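Side-chain contacts in cell division control protein 45 cdc45 putative (Entamoeba histolytica, PDB 6CC2), which probably acts in DNA replication as the Cdc45 partner of the eukaryotic CMG (Cdc45-MCM-GINS) helicase: residues L315-K318 with N319-L322; I301-S304 with Q305-S309; E236-E239 with I240-L244; E290-D293 with V294-D298; L322-M325 with E326-K330. All blocks are in the same frame, centred on the assembly; numbering follows the deposited sequence.

Contact 1. Residues L315-K318 with N319-L322; sequences LEMK and NKFL. With EDO (1,2-ethanediol), chain L.
Asn-319 N donates to Leu-315 O at 2.8 Å, the first of four successive i to i+4 backbone bonds that run on to Leu-322 N and Lys-318 O. This is the opening of the alpha-helix 315-331, with Ser-314 OG just ahead of it accepting from Met-317 N. Two side-chain pairs then follow the spacing of the turns. On one flank the amide of Asn-319 lies across Leu-315, its OD1 coming within 3.8 Å of Leu-315 CD1. On another, Met-317, a selenomethionine, and Lys-320 run alongside each other in the same direction, and the CE methyl of Met-317 rests 3.7 Å from Lys-320 CD. Met-317 is folded at both chi2 (-57°) and chi3 (98°), which brings its methyl to the lysine's aliphatic arm, while that lysine turns at chi3 beyond this point. Phe-321, by contrast, is buried and leans away from the first turn onto Ile-301 and Leu-259. Lys-318 bends at chi4; its NZ bonds to Met-313 O and has a cation-pi partner in Tyr-310. A 1,2-ethanediol, probably from the crystallisation liquor, lies nearby, its O1 only 2.4 Å from Lys-318 NZ, too short to be trusted in detail.

Contact 2. Residues I301-S304 with Q305-S309; sequences IPLS and QAQQS
Gln-305 lies alongside Pro-302 and crosses Ile-301 at roughly a right angle, at the start of the short helix 303-306, with Pro-302 at its N-cap position. From its base outward, Gln-305 CB comes first: it sits 3.9 Å from Ile-301 CG2 and also lies against the carbonyl oxygen of Pro-302. CG comes next and rests on the proline ring, 3.8 Å from Pro-302 CG. There the chain turns, chi2 -74°, and the amide end swings away from the two residues that packed against its stem. At the tip OE1 accepts from Ser-314 N, at the threshold of helix 315-331, so one glutamine joins the short helix to the next.

Pro-302 O is gripped twice. Ala-306 N approaches in the carbonyl plane at 2.9 Å, a nearly straight bond, while Gln-305 N comes from above that plane at 3.0 Å and a more bent 133°. On the apolar side, Ile-301 CG2 reaches Ala-306 CB at 4.0 Å, and both side chains also pack on neighbouring helices: Ile-301 onto Met-317 and Phe-321, Ala-306 onto Ile-296. The helix is brief; beyond Ala-306 the backbone continues as turn, with Gln-307 N still bonded to Leu-303 O at 2.9 Å. Gln-308 reaches back toward Ser-304, and its NE2 is bonded to Thr-312 OG1. Its other amide atom, OE1, stands 3.3 Å from Ser-304 O, two acceptors facing each other without a bond.

Contact 3. Residues E236-E239 with I240-L244; sequences ETLE and ITDLL
Leu-238 and Leu-244 meet across a surface turn that leads out of the short edge strand 237-238 toward strand 251-257. The leucines cross at an angle, and the CD1 methyl of Leu-238 presses on CD2 of Leu-244 at 3.6 Å. Leu-244 is buried and also rests on Cys-252 and Phe-343 of the three-stranded mixed sheet.

Asp-242 packs beside Leu-238. Its CG is anti to the backbone N (chi1 -159°), which turns the carboxylate inward; OD2 then lies 3.9 Å from Leu-238 CB. The two oxygens have separate tasks. OD1 takes Leu-244 N at 2.8 Å, on its anti side and 28° out of the carboxylate plane. OD2 accepts from a water at 2.7 Å, and that water in turn accepts from Glu-239 N at 3.0 Å, bridging the carboxylate to the start of the turn. Directly, the chain is closed by Asp-242 N, which bonds to Glu-239 O at 2.9 Å from well above the carbonyl plane. Lys-254 NZ, from the neighbouring strand, adds bonds to the carbonyl oxygens of Ile-240 and Asp-242.

Leu-244 itself has a positive phi of 75°, a left-handed backbone setting. The arrangement is a type I beta turn from Glu-239 to Asp-242 running straight into an Asx turn made by Asp-242.

Contact 4. Residues E290-D293 with V294-D298; sequences EKFD and VLIAD
Phe-292 and Ile-296, one turn apart on helix 288-298, carry the side-chain part of this contact. The interaction is CH-pi: Ile-296 CG1 stands over the middle of one ring face, 4.2 Å from the centroid and only 10° off the ring normal. The CD1 methyl continues the same touch toward the far end of the ring, 3.8 Å from Phe-292 CZ. With CG of Phe-292 anti to the backbone N (chi1 -173°), the ring lies beside its own carbonyl and so within reach of the isoleucine that follows. The ring also meets Tyr-268 and Phe-272, their planes inclined at about 60° to its own.

Backbone hydrogen bonds form the second group. Four in succession hold the turns, among them Ile-296 N to Phe-292 O at 2.9 Å and Ala-297 N to Asp-293 O at 3.0 Å.

A polar bond joins the helix to its neighbour: Asp-293 OD1 is bonded to Tyr-268 OH. Helix 267-273 is thus met by the Phe-292 ring and by this carboxylate together, so that apolar packing and a directional bond act on the same neighbour.

Contact 5. Residues L322-M325 with E326-K330; sequences LLKM and EGYSK
Tyr-328 meets both Lys-324 and Met-325, a selenomethionine, each from a different direction. Lys-324 O lies over one face of the ring, offset toward the rim and 3.3 Å from Tyr-328 CG. The same oxygen takes Tyr-328 N in its carbonyl plane at 2.8 Å. Met-325 instead comes to the ring edge: the bends at chi2 (-65°) and chi3 (-59°) fold the Met-325 chain, and its SE lies in the ring plane, 3.9 Å from Tyr-328 CD2, a Met-aromatic contact. Beside these, the extended Glu-326 lays its carboxylate across Leu-322, with OE2 3.4 Å from Leu-322 CD1.

All of this belongs to the later turns of the alpha-helix 315-331, where the backbone bonds continue, though the one from Gly-327 N to Leu-323 O is weak at 3.3 Å. Ser-329 turns its hydroxyl back to the chain, and OG donates to Glu-326 O at 2.6 Å.

Farther out, Tyr-328 OH is bonded to Asp-298 OD2 of the neighbouring helix, a bond at the far end of the ring, while Lys-324 NZ makes only a long, weak ion pair with the same carboxylate oxygen. Met-325 packs on Phe-334 and Leu-337, and Leu-322, Glu-326 and Ser-329 all rest against Phe-338 of strand 338-344.

In the fold
Along the chain the order is contact 3, contact 4, contact 2, contact 1, contact 5; none nests within or crosses another. Contact 3 closes the turn after strand 237-238. Contact 4 forms the last turns of helix 288-298, and contact 2 follows in the short helix 303-306, with Ala-306 CB 3.9 Å from Ile-296 CG2. Contacts 1 and 5 divide helix 315-331 and share Leu-322. Contact 2 packs on contact 1, where Phe-321 CB meets Ile-301 CD1 at 3.8 Å. Contact 5 touches contact 4 through Leu-295 CD2 and Tyr-328 CE2, 3.6 Å apart. Leu-322 CD2 reaches Ile-240 CG2 at 3.7 Å, tying the helices to the turn beside the three-stranded sheet.

Contact 1. Residues L315-K318 with N319-L322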
loop_
_atom_site.group_PDB
_atom_site.type_symbol
_atom_site.label_atom_id
_atom_site.label_comp_id
_atom_site.label_asym_id
_atom_site.label_seq_id
_atom_site.Cartn_x
_atom_site.Cartn_y
_atom_site.Cartn_z
ATOM N N LEU A 315 13.590 28.142 10.572
ATOM C CA LEU A 315 13.290 28.337 9.155
ATOM C C LEU A 315 14.561 28.578 8.354
ATOM O O LEU A 315 14.646 28.160 7.193
ATOM C CB LEU A 315 12.324 29.491 8.981
ATOM C CG LEU A 315 11.782 29.727 7.571
ATOM C CD1 LEU A 315 11.263 28.444 6.953
ATOM C CD2 LEU A 315 10.677 30.764 7.586
ATOM N N GLU A 316 15.565 29.212 8.963
ATOM C CA GLU A 316 16.841 29.395 8.281
ATOM C C GLU A 316 17.455 28.057 7.905
ATOM O O GLU A 316 18.049 27.916 6.829
ATOM C CB GLU A 316 17.814 30.190 9.159
ATOM C CG GLU A 316 17.529 31.661 9.261
ATOM C CD GLU A 316 16.520 32.023 10.336
ATOM O OE1 GLU A 316 15.893 31.108 10.905
ATOM O OE2 GLU A 316 16.355 33.218 10.605
HETATM N N MSE A 317 17.316 27.050 8.766
HETATM C CA MSE A 317 17.881 25.750 8.475
HETATM C C MSE A 317 17.020 25.052 7.415
HETATM O O MSE A 317 17.536 24.349 6.564
HETATM C CB MSE A 317 17.973 24.882 9.727
HETATM C CG MSE A 317 18.986 25.367 10.748
HETATM SE SE MSE A 317 20.823 25.535 10.063
HETATM C CE MSE A 317 20.811 27.468 9.705
ATOM N N LYS A 318 15.706 25.283 7.471
ATOM C CA LYS A 318 14.826 24.694 6.467
ATOM C C LYS A 318 15.146 25.245 5.079
ATOM O O LYS A 318 15.129 24.497 4.090
ATOM C CB LYS A 318 13.367 24.964 6.824
ATOM C CG LYS A 318 12.855 24.135 7.991
ATOM C CD LYS A 318 11.420 24.485 8.325
ATOM C CE LYS A 318 10.862 23.556 9.395
ATOM N NZ LYS A 318 10.354 24.298 10.577
ATOM N N ASN A 319 15.430 26.542 4.995
ATOM C CA ASN A 319 15.770 27.171 3.716
ATOM C C ASN A 319 17.071 26.595 3.166
ATOM O O ASN A 319 17.176 26.317 1.966
ATOM C CB ASN A 319 15.885 28.685 3.866
ATOM C CG ASN A 319 14.547 29.365 4.163
ATOM O OD1 ASN A 319 13.485 28.837 3.865
ATOM N ND2 ASN A 319 14.609 30.543 4.754
ATOM N N LYS A 320 18.066 26.385 4.036
ATOM C CA LYS A 320 19.321 25.768 3.606
ATOM C C LYS A 320 19.086 24.362 3.079
ATOM O O LYS A 320 19.630 23.974 2.037
ATOM C CB LYS A 320 20.333 25.723 4.761
ATOM C CG LYS A 320 21.109 27.003 4.976
ATOM C CD LYS A 320 22.014 26.898 6.222
ATOM C CE LYS A 320 23.426 27.391 5.946
ATOM N NZ LYS A 320 24.055 27.923 7.168
ATOM N N PHE A 321 18.295 23.572 3.807
ATOM C CA PHE A 321 18.003 22.198 3.398
ATOM C C PHE A 321 17.318 22.170 2.038
ATOM O O PHE A 321 17.729 21.432 1.134
ATOM C CB PHE A 321 17.145 21.539 4.478
ATOM C CG PHE A 321 16.265 20.431 3.974
ATOM C CD1 PHE A 321 16.799 19.242 3.528
ATOM C CD2 PHE A 321 14.884 20.592 3.961
ATOM C CE1 PHE A 321 15.968 18.222 3.070
ATOM C CE2 PHE A 321 14.055 19.586 3.500
ATOM C CZ PHE A 321 14.603 18.400 3.053
ATOM N N LEU A 322 16.289 22.993 1.856
ATOM C CA LEU A 322 15.560 22.999 0.594
ATOM C C LEU A 322 16.470 23.373 -0.570
ATOM O O LEU A 322 16.441 22.734 -1.629
ATOM C CB LEU A 322 14.387 23.974 0.678
ATOM C CG LEU A 322 13.699 24.363 -0.631
ATOM C CD1 LEU A 322 13.138 23.145 -1.347
ATOM C CD2 LEU A 322 12.596 25.391 -0.374
HETATM C C1 EDO L . 9.016 27.399 10.469
HETATM O O1 EDO L . 10.113 26.657 11.021
HETATM C C2 EDO L . 7.859 26.469 10.113
HETATM O O2 EDO L . 7.443 25.730 11.272
#

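Contact 2. Residues I301-S304 with Q305-S309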
loop_
_atom_site.group_PDB
_atom_site.type_symbol
_atom_site.label_atom_id
_atom_site.label_comp_id
_atom_site.label_asym_id
_atom_site.label_seq_id
_atom_site.Cartn_x
_atom_site.Cartn_y
_atom_site.Cartn_z
ATOM N N ILE A 301 24.161 22.416 8.035
ATOM C CA ILE A 301 23.190 22.262 9.112
ATOM C C ILE A 301 23.839 21.463 10.237
ATOM O O ILE A 301 24.237 20.311 10.017
ATOM C CB ILE A 301 21.914 21.569 8.617
ATOM C CG1 ILE A 301 21.279 22.380 7.484
ATOM C CG2 ILE A 301 20.931 21.366 9.762
ATOM C CD1 ILE A 301 20.142 21.663 6.776
ATOM N N PRO A 302 23.938 22.003 11.447
ATOM C CA PRO A 302 24.480 21.205 12.555
ATOM C C PRO A 302 23.546 20.057 12.926
ATOM O O PRO A 302 22.333 20.109 12.719
ATOM C CB PRO A 302 24.619 22.217 13.703
ATOM C CG PRO A 302 23.654 23.303 13.380
ATOM C CD PRO A 302 23.573 23.370 11.863
ATOM N N LEU A 303 24.132 19.003 13.497
ATOM C CA LEU A 303 23.312 17.861 13.900
ATOM C C LEU A 303 22.288 18.248 14.964
ATOM O O LEU A 303 21.202 17.660 15.023
ATOM C CB LEU A 303 24.203 16.733 14.406
ATOM C CG LEU A 303 25.021 15.989 13.356
ATOM C CD1 LEU A 303 25.751 14.821 14.021
ATOM C CD2 LEU A 303 24.165 15.469 12.211
ATOM N N SER A 304 22.598 19.234 15.799
ATOM C CA SER A 304 21.640 19.675 16.809
ATOM C C SER A 304 20.379 20.243 16.171
ATOM O O SER A 304 19.302 20.191 16.773
ATOM C CB SER A 304 22.281 20.722 17.719
ATOM O OG SER A 304 22.609 21.879 16.977
ATOM N N GLN A 305 20.494 20.801 14.972
ATOM C CA GLN A 305 19.329 21.272 14.230
ATOM C C GLN A 305 18.690 20.160 13.418
ATOM O O GLN A 305 17.460 20.046 13.381
ATOM C CB GLN A 305 19.725 22.436 13.310
ATOM C CG GLN A 305 19.949 23.774 14.042
ATOM C CD GLN A 305 18.643 24.427 14.492
ATOM O OE1 GLN A 305 17.652 24.442 13.761
ATOM N NE2 GLN A 305 18.644 24.976 15.701
ATOM N N ALA A 306 19.501 19.340 12.746
ATOM C CA ALA A 306 18.947 18.317 11.871
ATOM C C ALA A 306 18.226 17.233 12.662
ATOM O O ALA A 306 17.332 16.566 12.128
ATOM C CB ALA A 306 20.053 17.676 11.027
ATOM N N GLN A 307 18.609 17.035 13.919
ATOM C CA GLN A 307 18.077 15.933 14.718
ATOM C C GLN A 307 16.993 16.356 15.710
ATOM O O GLN A 307 16.477 15.506 16.443
ATOM C CB GLN A 307 19.217 15.242 15.465
ATOM C CG GLN A 307 20.164 14.501 14.544
ATOM C CD GLN A 307 21.281 13.810 15.299
ATOM O OE1 GLN A 307 21.598 14.186 16.413
ATOM N NE2 GLN A 307 21.873 12.796 14.682
ATOM N N GLN A 308 16.621 17.622 15.739
ATOM C CA GLN A 308 15.427 17.987 16.489
ATOM C C GLN A 308 14.207 17.909 15.583
ATOM O O GLN A 308 14.308 17.734 14.364
ATOM C CB GLN A 308 15.560 19.368 17.101
ATOM C CG GLN A 308 15.552 20.505 16.112
ATOM C CD GLN A 308 15.713 21.843 16.817
ATOM O OE1 GLN A 308 16.827 22.302 17.052
ATOM N NE2 GLN A 308 14.589 22.459 17.177
ATOM N N SER A 309 13.022 17.991 16.197
ATOM C CA SER A 309 11.779 17.951 15.436
ATOM C C SER A 309 11.813 18.983 14.309
ATOM O O SER A 309 12.228 20.126 14.507
ATOM C CB SER A 309 10.600 18.225 16.374
ATOM O OG SER A 309 9.487 18.722 15.660
#

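Contact 3. Residues E236-E239 with I240-L244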
loop_
_atom_site.group_PDB
_atom_site.type_symbol
_atom_site.label_atom_id
_atom_site.label_comp_id
_atom_site.label_asym_id
_atom_site.label_seq_id
_atom_site.Cartn_x
_atom_site.Cartn_y
_atom_site.Cartn_z
ATOM N N GLU A 236 -5.427 26.481 -6.229
ATOM C CA GLU A 236 -4.162 26.875 -6.834
ATOM C C GLU A 236 -3.036 26.111 -6.147
ATOM O O GLU A 236 -3.104 25.827 -4.947
ATOM C CB GLU A 236 -3.925 28.378 -6.706
ATOM C CG GLU A 236 -4.914 29.234 -7.483
ATOM C CD GLU A 236 -4.662 30.719 -7.307
ATOM O OE1 GLU A 236 -3.875 31.086 -6.407
ATOM O OE2 GLU A 236 -5.249 31.518 -8.069
ATOM N N THR A 237 -2.003 25.763 -6.915
ATOM C CA THR A 237 -0.841 25.081 -6.353
ATOM C C THR A 237 0.022 26.128 -5.661
ATOM O O THR A 237 0.566 27.031 -6.311
ATOM C CB THR A 237 -0.067 24.333 -7.424
ATOM O OG1 THR A 237 -0.923 23.375 -8.051
ATOM C CG2 THR A 237 1.109 23.598 -6.812
ATOM N N LEU A 238 0.137 26.019 -4.343
ATOM C CA LEU A 238 0.878 26.990 -3.561
ATOM C C LEU A 238 2.363 26.640 -3.547
ATOM O O LEU A 238 2.774 25.498 -3.797
ATOM C CB LEU A 238 0.324 27.041 -2.142
ATOM C CG LEU A 238 -1.182 27.346 -2.085
ATOM C CD1 LEU A 238 -1.724 27.134 -0.673
ATOM C CD2 LEU A 238 -1.462 28.755 -2.563
ATOM N N GLU A 239 3.178 27.652 -3.253
ATOM C CA GLU A 239 4.622 27.484 -3.297
ATOM C C GLU A 239 5.120 26.679 -2.103
ATOM O O GLU A 239 4.487 26.615 -1.039
ATOM C CB GLU A 239 5.317 28.858 -3.325
ATOM C CG GLU A 239 5.028 29.674 -4.569
ATOM C CD GLU A 239 5.731 31.023 -4.553
ATOM O OE1 GLU A 239 6.631 31.221 -3.705
ATOM O OE2 GLU A 239 5.382 31.888 -5.383
ATOM N N ILE A 240 6.306 26.082 -2.284
ATOM C CA ILE A 240 6.855 25.191 -1.266
ATOM C C ILE A 240 7.135 25.937 0.022
ATOM O O ILE A 240 7.149 25.336 1.102
ATOM C CB ILE A 240 8.116 24.486 -1.790
ATOM C CG1 ILE A 240 8.497 23.329 -0.865
ATOM C CG2 ILE A 240 9.282 25.480 -1.900
ATOM C CD1 ILE A 240 9.445 22.331 -1.514
ATOM N N THR A 241 7.364 27.252 -0.056
ATOM C CA THR A 241 7.617 28.052 1.141
ATOM C C THR A 241 6.343 28.433 1.894
ATOM O O THR A 241 6.437 29.032 2.971
ATOM C CB THR A 241 8.374 29.326 0.765
ATOM O OG1 THR A 241 7.678 29.995 -0.294
ATOM C CG2 THR A 241 9.781 29.001 0.301
ATOM N N ASP A 242 5.166 28.108 1.366
ATOM C CA ASP A 242 3.914 28.507 1.984
ATOM C C ASP A 242 3.599 27.611 3.172
ATOM O O ASP A 242 3.549 26.386 3.044
ATOM C CB ASP A 242 2.778 28.438 0.954
ATOM C CG ASP A 242 1.582 29.278 1.340
ATOM O OD1 ASP A 242 1.276 29.379 2.549
ATOM O OD2 ASP A 242 0.951 29.847 0.424
ATOM N N LEU A 243 3.372 28.225 4.333
ATOM C CA LEU A 243 3.036 27.471 5.538
ATOM C C LEU A 243 1.533 27.340 5.748
ATOM O O LEU A 243 1.111 26.713 6.723
ATOM C CB LEU A 243 3.692 28.112 6.762
ATOM C CG LEU A 243 5.222 27.999 6.787
ATOM C CD1 LEU A 243 5.810 28.841 7.912
ATOM C CD2 LEU A 243 5.678 26.544 6.912
ATOM N N LEU A 244 0.726 27.914 4.859
ATOM C CA LEU A 244 -0.706 27.640 4.740
ATOM C C LEU A 244 -1.543 28.282 5.834
ATOM O O LEU A 244 -2.749 28.000 5.927
ATOM C CB LEU A 244 -0.985 26.125 4.723
ATOM C CG LEU A 244 -0.153 25.303 3.745
ATOM C CD1 LEU A 244 -0.580 23.825 3.818
ATOM C CD2 LEU A 244 -0.285 25.827 2.325
HETATM O O HOH W 1 2.163 30.137 -1.977
#

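Contact 4. Residues E290-D293 with V294-D298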
loop_
_atom_site.group_PDB
_atom_site.type_symbol
_atom_site.label_atom_id
_atom_site.label_comp_id
_atom_site.label_asym_id
_atom_site.label_seq_id
_atom_site.Cartn_x
_atom_site.Cartn_y
_atom_site.Cartn_z
ATOM N N GLU A 290 28.458 7.486 8.521
ATOM C CA GLU A 290 29.530 8.469 8.404
ATOM C C GLU A 290 29.366 9.298 7.140
ATOM O O GLU A 290 29.520 10.528 7.171
ATOM C CB GLU A 290 30.896 7.779 8.411
ATOM C CG GLU A 290 31.234 7.100 9.725
ATOM C CD GLU A 290 32.687 6.655 9.794
ATOM O OE1 GLU A 290 33.383 6.701 8.756
ATOM O OE2 GLU A 290 33.136 6.265 10.893
ATOM N N LYS A 291 29.044 8.644 6.016
ATOM C CA LYS A 291 28.791 9.380 4.784
ATOM C C LYS A 291 27.584 10.299 4.943
ATOM O O LYS A 291 27.564 11.411 4.398
ATOM C CB LYS A 291 28.572 8.408 3.625
ATOM C CG LYS A 291 28.509 9.076 2.262
ATOM C CD LYS A 291 28.282 8.052 1.150
ATOM C CE LYS A 291 28.677 8.611 -0.210
ATOM N NZ LYS A 291 28.082 9.954 -0.477
ATOM N N PHE A 292 26.562 9.839 5.663
ATOM C CA PHE A 292 25.364 10.650 5.869
ATOM C C PHE A 292 25.699 11.917 6.647
ATOM O O PHE A 292 25.316 13.027 6.250
ATOM C CB PHE A 292 24.305 9.839 6.604
ATOM C CG PHE A 292 22.985 10.536 6.721
ATOM C CD1 PHE A 292 22.358 11.070 5.614
ATOM C CD2 PHE A 292 22.342 10.623 7.946
ATOM C CE1 PHE A 292 21.146 11.690 5.717
ATOM C CE2 PHE A 292 21.131 11.262 8.061
ATOM C CZ PHE A 292 20.526 11.791 6.941
ATOM N N ASP A 293 26.417 11.765 7.765
ATOM C CA ASP A 293 26.805 12.934 8.554
ATOM C C ASP A 293 27.609 13.925 7.729
ATOM O O ASP A 293 27.498 15.147 7.937
ATOM C CB ASP A 293 27.577 12.484 9.794
ATOM C CG ASP A 293 26.670 11.848 10.846
ATOM O OD1 ASP A 293 25.437 11.778 10.628
ATOM O OD2 ASP A 293 27.178 11.403 11.897
ATOM N N VAL A 294 28.431 13.431 6.796
ATOM C CA VAL A 294 29.172 14.322 5.909
ATOM C C VAL A 294 28.213 15.089 5.008
ATOM O O VAL A 294 28.416 16.278 4.729
ATOM C CB VAL A 294 30.203 13.522 5.089
ATOM C CG1 VAL A 294 30.661 14.323 3.899
ATOM C CG2 VAL A 294 31.376 13.131 5.969
ATOM N N LEU A 295 27.167 14.424 4.525
ATOM C CA LEU A 295 26.163 15.097 3.717
ATOM C C LEU A 295 25.465 16.195 4.516
ATOM O O LEU A 295 25.257 17.304 4.011
ATOM C CB LEU A 295 25.150 14.077 3.207
ATOM C CG LEU A 295 24.063 14.497 2.213
ATOM C CD1 LEU A 295 22.946 15.288 2.878
ATOM C CD2 LEU A 295 24.675 15.286 1.061
ATOM N N ILE A 296 25.081 15.895 5.758
ATOM C CA ILE A 296 24.388 16.888 6.570
ATOM C C ILE A 296 25.280 18.104 6.779
ATOM O O ILE A 296 24.827 19.252 6.700
ATOM C CB ILE A 296 23.953 16.276 7.906
ATOM C CG1 ILE A 296 23.004 15.086 7.705
ATOM C CG2 ILE A 296 23.274 17.351 8.780
ATOM C CD1 ILE A 296 21.743 15.424 6.939
ATOM N N ALA A 297 26.568 17.870 7.041
ATOM C CA ALA A 297 27.519 18.966 7.208
ATOM C C ALA A 297 27.689 19.756 5.916
ATOM O O ALA A 297 27.867 20.981 5.956
ATOM C CB ALA A 297 28.857 18.420 7.692
ATOM N N ASP A 298 27.637 19.080 4.770
ATOM C CA ASP A 298 27.727 19.768 3.492
ATOM C C ASP A 298 26.595 20.768 3.301
ATOM O O ASP A 298 26.760 21.754 2.573
ATOM C CB ASP A 298 27.701 18.750 2.346
ATOM C CG ASP A 298 28.082 19.368 1.010
ATOM O OD1 ASP A 298 29.293 19.434 0.714
ATOM O OD2 ASP A 298 27.176 19.791 0.259
#

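Contact 5. Residues L322-M325 with E326-K330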
loop_
_atom_site.group_PDB
_atom_site.type_symbol
_atom_site.label_atom_id
_atom_site.label_comp_id
_atom_site.label_asym_id
_atom_site.label_seq_id
_atom_site.Cartn_x
_atom_site.Cartn_y
_atom_site.Cartn_z
ATOM N N LEU A 322 16.289 22.993 1.856
ATOM C CA LEU A 322 15.560 22.999 0.594
ATOM C C LEU A 322 16.470 23.373 -0.570
ATOM O O LEU A 322 16.441 22.734 -1.629
ATOM C CB LEU A 322 14.387 23.974 0.678
ATOM C CG LEU A 322 13.699 24.363 -0.631
ATOM C CD1 LEU A 322 13.138 23.145 -1.347
ATOM C CD2 LEU A 322 12.596 25.391 -0.374
ATOM N N LEU A 323 17.277 24.415 -0.404
ATOM C CA LEU A 323 18.138 24.839 -1.505
ATOM C C LEU A 323 19.173 23.771 -1.831
ATOM O O LEU A 323 19.432 23.489 -3.006
ATOM C CB LEU A 323 18.825 26.149 -1.149
ATOM C CG LEU A 323 19.738 26.742 -2.229
ATOM C CD1 LEU A 323 18.963 26.926 -3.523
ATOM C CD2 LEU A 323 20.339 28.071 -1.768
ATOM N N LYS A 324 19.778 23.172 -0.804
ATOM C CA LYS A 324 20.769 22.131 -1.028
ATOM C C LYS A 324 20.148 20.906 -1.684
ATOM O O LYS A 324 20.743 20.328 -2.607
ATOM C CB LYS A 324 21.432 21.759 0.300
ATOM C CG LYS A 324 22.439 22.810 0.805
ATOM C CD LYS A 324 23.612 22.912 -0.141
ATOM C CE LYS A 324 24.867 23.433 0.564
ATOM N NZ LYS A 324 26.020 23.489 -0.355
HETATM N N MSE A 325 18.947 20.509 -1.245
HETATM C CA MSE A 325 18.285 19.326 -1.773
HETATM C C MSE A 325 17.861 19.529 -3.221
HETATM O O MSE A 325 17.880 18.588 -4.021
HETATM C CB MSE A 325 17.086 18.954 -0.918
HETATM C CG MSE A 325 17.435 18.228 0.364
HETATM SE SE MSE A 325 18.231 16.455 0.048
HETATM C CE MSE A 325 16.781 15.640 -0.932
ATOM N N GLU A 326 17.466 20.756 -3.564
ATOM C CA GLU A 326 17.191 21.074 -4.956
ATOM C C GLU A 326 18.396 20.745 -5.824
ATOM O O GLU A 326 18.264 20.069 -6.851
ATOM C CB GLU A 326 16.798 22.544 -5.093
ATOM C CG GLU A 326 15.394 22.857 -4.586
ATOM C CD GLU A 326 15.014 24.320 -4.754
ATOM O OE1 GLU A 326 15.804 25.080 -5.355
ATOM O OE2 GLU A 326 13.926 24.708 -4.284
ATOM N N GLY A 327 19.588 21.197 -5.407
ATOM C CA GLY A 327 20.798 20.883 -6.153
ATOM C C GLY A 327 21.117 19.400 -6.146
ATOM O O GLY A 327 21.402 18.808 -7.189
ATOM N N TYR A 328 21.072 18.774 -4.967
ATOM C CA TYR A 328 21.343 17.339 -4.894
ATOM C C TYR A 328 20.403 16.564 -5.817
ATOM O O TYR A 328 20.802 15.578 -6.440
ATOM C CB TYR A 328 21.188 16.829 -3.462
ATOM C CG TYR A 328 22.160 17.404 -2.455
ATOM C CD1 TYR A 328 23.405 17.875 -2.839
ATOM C CD2 TYR A 328 21.826 17.459 -1.113
ATOM C CE1 TYR A 328 24.291 18.391 -1.905
ATOM C CE2 TYR A 328 22.692 17.961 -0.177
ATOM C CZ TYR A 328 23.923 18.432 -0.575
ATOM O OH TYR A 328 24.774 18.939 0.376
ATOM N N SER A 329 19.155 17.011 -5.931
ATOM C CA SER A 329 18.163 16.250 -6.694
ATOM C C SER A 329 18.512 16.234 -8.175
ATOM O O SER A 329 18.195 15.267 -8.872
ATOM C CB SER A 329 16.767 16.835 -6.490
ATOM O OG SER A 329 16.638 18.073 -7.161
ATOM N N LYS A 330 19.170 17.282 -8.666
ATOM C CA LYS A 330 19.597 17.294 -10.060
ATOM C C LYS A 330 20.869 16.475 -10.247
ATOM O O LYS A 330 21.024 15.788 -11.260
ATOM C CB LYS A 330 19.812 18.743 -10.529
ATOM C CG LYS A 330 18.532 19.550 -10.621
ATOM C CD LYS A 330 18.803 21.011 -10.981
ATOM C CE LYS A 330 19.333 21.796 -9.788
ATOM N NZ LYS A 330 19.594 23.229 -10.126
#